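Local coordinates for protein N-acetyl-beta-D glucosaminidase (Rhizomucor miehei CAU432, PDB 4ZM6) that probably hydrolyses N-acetyl-beta-D-glucosaminides through a glycoside hydrolase family 3 region and transfers acetyl groups from acetyl-CoA to glucosamine through a GCN5-related acetyltransferase region, at residues N454-P459 with N482-M487; R463-A468 with M487-V492. All blocks are in the same frame, centred on the assembly; numbering follows the deposited sequence.

Overall arrangement
Strand 447-452 runs into the loop 454-459, helix 459-471 leads back to strand 475-479, and the chain then enters the long loop before strand 494-497. Contact 1 joins the first loop to residues 482-487, closing a span of 22 residues. Contact 2 sets residues 463-468 of the helix against residues 487-492, with 18 residues between. The four segments alternate along the chain, so the two contacts cross; they share Met487, and their centres lie about 10 Å apart. Together they fasten the loop that follows the second strand of a beta-alpha-beta crossover to two of its earlier parts, the exit of its first strand and the flank of its helix.

Contact 1: N454-P459 with N482-M487; sequences NANLYP and NPYDQM
The amides of Asn454 and Asn482 lie at a slant to each other, their planes 45° apart, so they do not stack. Asn454 OD1 instead takes the backbone N of Asn482 at 2.8 Å in a hydrogen bond whose donor sits moderately off the carbonyl plane. The carboxylate of Asp485 is the second flat group, and here the approach is from above: Ala455 N reaches OD2 at 3.1 Å, 58° out of the carboxylate plane. At the other oxygen, Asn456 N points almost straight at Asp485 OD1, but the 3.5 Å length makes this a weak bond. With CG opposite its own carbonyl carbon (chi1 -68°), the Asp485 side chain swings across to the amino end of the 3-10 turn 455-457, where both of these N-H groups lie. The methyl of Ala455 rests against the carboxylate carbon, with CB 3.9 Å from Asp485 CG, beside the bonds. The plane of the Asn456 amide is steeply inclined to the carboxylate and nearly parallel to the Tyr484 ring.

Asp485 OD2 has a further hydrogen bond from outside, with Thr452 OG1 at the end of strand 447-452. The Tyr484 hydroxyl bonds to Asn138, and Asn482 ND2 makes a weak bond to the carbonyl of Asn143, which links this loop to the glycoside hydrolase family 3 N-terminal region. The buried carboxylate is therefore met by backbone N-H groups and a threonine hydroxyl, surroundings that would be expected to stabilise its negative charge. Asn454 and Asp485, each reading backbone of the opposite loop, hold the two strand exits together by polar chemistry.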
loop_
_atom_site.group_PDB
_atom_site.type_symbol
_atom_site.label_atom_id
_atom_site.label_comp_id
_atom_site.label_asym_id
_atom_site.label_seq_id
_atom_site.Cartn_x
_atom_site.Cartn_y
_atom_site.Cartn_z
ATOM N N ASN A 454 -8.928 -8.282 -33.715
ATOM C CA ASN A 454 -7.665 -7.535 -33.770
ATOM C C ASN A 454 -7.502 -6.740 -35.070
ATOM O O ASN A 454 -6.485 -6.846 -35.760
ATOM C CB ASN A 454 -6.465 -8.467 -33.526
ATOM C CG ASN A 454 -6.357 -8.923 -32.076
ATOM O OD1 ASN A 454 -7.034 -8.401 -31.193
ATOM N ND2 ASN A 454 -5.489 -9.895 -31.822
ATOM N N ALA A 455 -8.523 -5.951 -35.404
ATOM C CA ALA A 455 -8.454 -5.026 -36.533
ATOM C C ALA A 455 -7.210 -4.141 -36.435
ATOM O O ALA A 455 -6.519 -3.931 -37.427
ATOM C CB ALA A 455 -9.713 -4.173 -36.601
ATOM N N ASN A 456 -6.908 -3.659 -35.228
ATOM C CA ASN A 456 -5.700 -2.851 -34.979
ATOM C C ASN A 456 -4.372 -3.548 -35.311
ATOM O O ASN A 456 -3.305 -2.987 -35.051
ATOM C CB ASN A 456 -5.684 -2.301 -33.528
ATOM C CG ASN A 456 -5.307 -3.347 -32.467
ATOM O OD1 ASN A 456 -5.051 -2.992 -31.312
ATOM N ND2 ASN A 456 -5.275 -4.622 -32.842
ATOM N N LEU A 457 -4.460 -4.771 -35.848
ATOM C CA LEU A 457 -3.322 -5.535 -36.371
ATOM C C LEU A 457 -3.544 -6.061 -37.802
ATOM O O LEU A 457 -2.653 -6.696 -38.359
ATOM C CB LEU A 457 -3.045 -6.729 -35.437
ATOM C CG LEU A 457 -2.027 -6.646 -34.281
ATOM C CD1 LEU A 457 -1.719 -5.235 -33.783
ATOM C CD2 LEU A 457 -2.483 -7.527 -33.120
ATOM N N TYR A 458 -4.718 -5.803 -38.391
ATOM C CA TYR A 458 -5.113 -6.371 -39.695
ATOM C C TYR A 458 -5.932 -5.363 -40.513
ATOM O O TYR A 458 -7.162 -5.439 -40.540
ATOM C CB TYR A 458 -5.936 -7.649 -39.509
ATOM C CG TYR A 458 -5.156 -8.829 -38.980
ATOM C CD1 TYR A 458 -4.320 -9.566 -39.815
ATOM C CD2 TYR A 458 -5.265 -9.219 -37.647
ATOM C CE1 TYR A 458 -3.604 -10.652 -39.334
ATOM C CE2 TYR A 458 -4.558 -10.302 -37.157
ATOM C CZ TYR A 458 -3.726 -11.017 -38.003
ATOM O OH TYR A 458 -3.023 -12.100 -37.518
ATOM N N PRO A 459 -5.249 -4.425 -41.196
ATOM C CA PRO A 459 -5.817 -3.294 -41.948
ATOM C C PRO A 459 -7.102 -3.538 -42.749
ATOM O O PRO A 459 -7.932 -2.630 -42.849
ATOM C CB PRO A 459 -4.684 -2.920 -42.900
ATOM C CG PRO A 459 -3.452 -3.235 -42.126
ATOM C CD PRO A 459 -3.773 -4.396 -41.225
ATOM N N ASN A 482 -8.749 -8.515 -29.038
ATOM C CA ASN A 482 -8.419 -7.377 -28.189
ATOM C C ASN A 482 -9.497 -6.302 -28.290
ATOM O O ASN A 482 -10.050 -6.082 -29.364
ATOM C CB ASN A 482 -7.064 -6.777 -28.568
ATOM C CG ASN A 482 -5.912 -7.733 -28.328
ATOM O OD1 ASN A 482 -6.034 -8.709 -27.585
ATOM N ND2 ASN A 482 -4.777 -7.452 -28.958
ATOM N N PRO A 483 -9.792 -5.617 -27.172
ATOM C CA PRO A 483 -10.827 -4.579 -27.149
ATOM C C PRO A 483 -10.420 -3.220 -27.725
ATOM O O PRO A 483 -11.251 -2.309 -27.789
ATOM C CB PRO A 483 -11.125 -4.435 -25.655
ATOM C CG PRO A 483 -9.827 -4.743 -25.005
ATOM C CD PRO A 483 -9.247 -5.864 -25.823
ATOM N N TYR A 484 -9.168 -3.084 -28.152
ATOM C CA TYR A 484 -8.642 -1.785 -28.589
ATOM C C TYR A 484 -9.088 -1.368 -30.004
ATOM O O TYR A 484 -8.911 -0.212 -30.390
ATOM C CB TYR A 484 -7.109 -1.782 -28.531
ATOM C CG TYR A 484 -6.489 -2.177 -27.193
ATOM C CD1 TYR A 484 -6.488 -1.301 -26.108
ATOM C CD2 TYR A 484 -5.866 -3.412 -27.036
ATOM C CE1 TYR A 484 -5.909 -1.655 -24.902
ATOM C CE2 TYR A 484 -5.283 -3.777 -25.836
ATOM C CZ TYR A 484 -5.305 -2.896 -24.768
ATOM O OH TYR A 484 -4.716 -3.268 -23.573
ATOM N N ASP A 485 -9.682 -2.292 -30.758
ATOM C CA ASP A 485 -9.938 -2.089 -32.191
ATOM C C ASP A 485 -10.583 -0.744 -32.557
ATOM O O ASP A 485 -10.294 -0.201 -33.628
ATOM C CB ASP A 485 -10.787 -3.240 -32.753
ATOM C CG ASP A 485 -10.041 -4.568 -32.783
ATOM O OD1 ASP A 485 -8.836 -4.596 -32.462
ATOM O OD2 ASP A 485 -10.660 -5.597 -33.131
ATOM N N GLN A 486 -11.442 -0.204 -31.684
ATOM C CA GLN A 486 -12.146 1.050 -31.987
ATOM C C GLN A 486 -11.212 2.248 -32.070
ATOM O O GLN A 486 -11.582 3.282 -32.632
ATOM C CB GLN A 486 -13.268 1.335 -30.983
ATOM C CG GLN A 486 -14.035 2.618 -31.293
ATOM C CD GLN A 486 -15.318 2.781 -30.504
ATOM O OE1 GLN A 486 -16.341 3.177 -31.057
ATOM N NE2 GLN A 486 -15.269 2.496 -29.207
ATOM N N MET A 487 -10.005 2.116 -31.526
ATOM C CA MET A 487 -8.989 3.152 -31.695
ATOM C C MET A 487 -8.760 3.479 -33.177
ATOM O O MET A 487 -8.403 4.608 -33.511
ATOM C CB MET A 487 -7.676 2.734 -31.026
ATOM C CG MET A 487 -6.895 1.674 -31.786
ATOM S SD MET A 487 -5.582 0.952 -30.796
ATOM C CE MET A 487 -4.445 2.333 -30.677
#

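Contact 2: R463-A468 with M487-V492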
loop_
_atom_site.group_PDB
_atom_site.type_symbol
_atom_site.label_atom_id
_atom_site.label_comp_id
_atom_site.label_asym_id
_atom_site.label_seq_id
_atom_site.Cartn_x
_atom_site.Cartn_y
_atom_site.Cartn_z
ATOM N N ARG A 463 -10.602 -1.016 -42.855
ATOM C CA ARG A 463 -11.214 -0.481 -44.077
ATOM C C ARG A 463 -12.675 -0.918 -44.192
ATOM O O ARG A 463 -13.556 -0.104 -44.477
ATOM C CB ARG A 463 -10.434 -0.928 -45.317
ATOM C CG ARG A 463 -9.009 -0.399 -45.387
ATOM C CD ARG A 463 -8.342 -0.747 -46.713
ATOM N NE ARG A 463 -6.894 -0.915 -46.549
ATOM C CZ ARG A 463 -6.247 -2.082 -46.491
ATOM N NH1 ARG A 463 -6.884 -3.244 -46.622
ATOM N NH2 ARG A 463 -4.928 -2.084 -46.321
ATOM N N MET A 464 -12.923 -2.202 -43.948
ATOM C CA MET A 464 -14.282 -2.742 -43.921
ATOM C C MET A 464 -15.197 -1.947 -42.990
ATOM O O MET A 464 -16.305 -1.583 -43.370
ATOM C CB MET A 464 -14.265 -4.205 -43.474
ATOM C CG MET A 464 -15.594 -4.928 -43.625
ATOM S SD MET A 464 -16.078 -5.150 -45.349
ATOM C CE MET A 464 -17.150 -3.740 -45.590
ATOM N N VAL A 465 -14.723 -1.679 -41.778
ATOM C CA VAL A 465 -15.516 -0.970 -40.776
ATOM C C VAL A 465 -15.710 0.502 -41.154
ATOM O O VAL A 465 -16.800 1.045 -40.982
ATOM C CB VAL A 465 -14.880 -1.093 -39.367
ATOM C CG1 VAL A 465 -15.568 -0.177 -38.361
ATOM C CG2 VAL A 465 -14.935 -2.533 -38.874
ATOM N N GLN A 466 -14.652 1.139 -41.656
ATOM C CA GLN A 466 -14.721 2.530 -42.123
ATOM C C GLN A 466 -15.653 2.674 -43.314
ATOM O O GLN A 466 -16.371 3.670 -43.429
ATOM C CB GLN A 466 -13.340 3.033 -42.532
ATOM C CG GLN A 466 -12.435 3.393 -41.372
ATOM C CD GLN A 466 -11.007 3.676 -41.807
ATOM O OE1 GLN A 466 -10.522 3.131 -42.805
ATOM N NE2 GLN A 466 -10.322 4.527 -41.053
ATOM N N GLN A 467 -15.615 1.687 -44.206
ATOM C CA GLN A 467 -16.504 1.655 -45.359
ATOM C C GLN A 467 -17.952 1.576 -44.884
ATOM O O GLN A 467 -18.772 2.423 -45.231
ATOM C CB GLN A 467 -16.167 0.459 -46.265
ATOM C CG GLN A 467 -16.954 0.402 -47.574
ATOM C CD GLN A 467 -16.712 -0.868 -48.384
ATOM O OE1 GLN A 467 -17.361 -1.090 -49.411
ATOM N NE2 GLN A 467 -15.783 -1.707 -47.930
ATOM N N ALA A 468 -18.246 0.563 -44.071
ATOM C CA ALA A 468 -19.602 0.322 -43.579
ATOM C C ALA A 468 -20.143 1.488 -42.754
ATOM O O ALA A 468 -21.339 1.768 -42.782
ATOM C CB ALA A 468 -19.645 -0.962 -42.764
ATOM N N MET A 487 -10.005 2.116 -31.526
ATOM C CA MET A 487 -8.989 3.152 -31.695
ATOM C C MET A 487 -8.760 3.479 -33.177
ATOM O O MET A 487 -8.403 4.608 -33.511
ATOM C CB MET A 487 -7.676 2.734 -31.026
ATOM C CG MET A 487 -6.895 1.674 -31.786
ATOM S SD MET A 487 -5.582 0.952 -30.796
ATOM C CE MET A 487 -4.445 2.333 -30.677
ATOM N N CYS A 488 -8.966 2.490 -34.049
ATOM C CA CYS A 488 -8.839 2.657 -35.504
ATOM C C CYS A 488 -10.079 3.256 -36.200
ATOM O O CYS A 488 -10.006 3.635 -37.368
ATOM C CB CYS A 488 -8.499 1.309 -36.151
ATOM S SG CYS A 488 -6.980 0.556 -35.515
ATOM N N PHE A 489 -11.208 3.332 -35.498
ATOM C CA PHE A 489 -12.429 3.930 -36.055
ATOM C C PHE A 489 -13.309 4.573 -34.970
ATOM O O PHE A 489 -14.394 4.079 -34.667
ATOM C CB PHE A 489 -13.215 2.889 -36.872
ATOM C CG PHE A 489 -13.215 1.501 -36.273
ATOM C CD1 PHE A 489 -14.150 1.132 -35.313
ATOM C CD2 PHE A 489 -12.284 0.555 -36.688
ATOM C CE1 PHE A 489 -14.149 -0.148 -34.773
ATOM C CE2 PHE A 489 -12.280 -0.722 -36.147
ATOM C CZ PHE A 489 -13.213 -1.074 -35.186
ATOM N N PRO A 490 -12.846 5.693 -34.385
ATOM C CA PRO A 490 -13.617 6.337 -33.309
ATOM C C PRO A 490 -14.953 6.951 -33.749
ATOM O O PRO A 490 -15.770 7.290 -32.902
ATOM C CB PRO A 490 -12.672 7.438 -32.794
ATOM C CG PRO A 490 -11.337 7.157 -33.397
ATOM C CD PRO A 490 -11.586 6.405 -34.663
ATOM N N GLN A 491 -15.165 7.097 -35.057
ATOM C CA GLN A 491 -16.432 7.616 -35.591
ATOM C C GLN A 491 -17.582 6.655 -35.280
ATOM O O GLN A 491 -18.731 7.082 -35.126
ATOM C CB GLN A 491 -16.389 7.835 -37.119
ATOM C CG GLN A 491 -15.018 8.043 -37.767
ATOM C CD GLN A 491 -14.333 6.741 -38.189
ATOM O OE1 GLN A 491 -14.980 5.795 -38.655
ATOM N NE2 GLN A 491 -13.012 6.698 -38.044
ATOM N N VAL A 492 -17.265 5.361 -35.209
ATOM C CA VAL A 492 -18.263 4.321 -34.977
ATOM C C VAL A 492 -19.001 4.611 -33.680
ATOM O O VAL A 492 -18.394 4.663 -32.617
ATOM C CB VAL A 492 -17.627 2.915 -34.929
ATOM C CG1 VAL A 492 -18.634 1.875 -34.458
ATOM C CG2 VAL A 492 -17.089 2.538 -36.301
HETATM O O HOH W 1 -15.678 6.289 -41.736
#
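Val465 projects from its helix toward Phe489, and its CB already comes within 4.1 Å of Phe489 CD2. One branch goes further. CG1 is placed opposite the backbone N (chi1 171°), which carries it over the ring: Val465 CG1 stands 3.5 Å from the centroid of Phe489, only 12° off the ring normal, the geometry of a CH-pi contact on one face. The same methyl meets Val492 CG2 at 3.7 Å, so a single branch touches both apolar residues. The type I turn from Phe489 to Val492, tied by the backbone bond from Val492 N to Phe489 O, brings them to the same methyl.

Beside this apolar group the partly exposed side is polar. A water donates to the backbone Gln466 O at 3.2 Å and to the side-chain Gln491 OE1 at 3.2 Å, bridging helix and turn where no direct hydrogen bond crosses.

Val465, Phe489 and Val492 all also touch Val477 of strand 475-479, and Val465 reaches Ile450 and Thr452 of strand 447-452. The cluster thus lies between helix 459-471, two adjacent parallel strands and the turn leading to strand 494-497, where its side chains touch both strands.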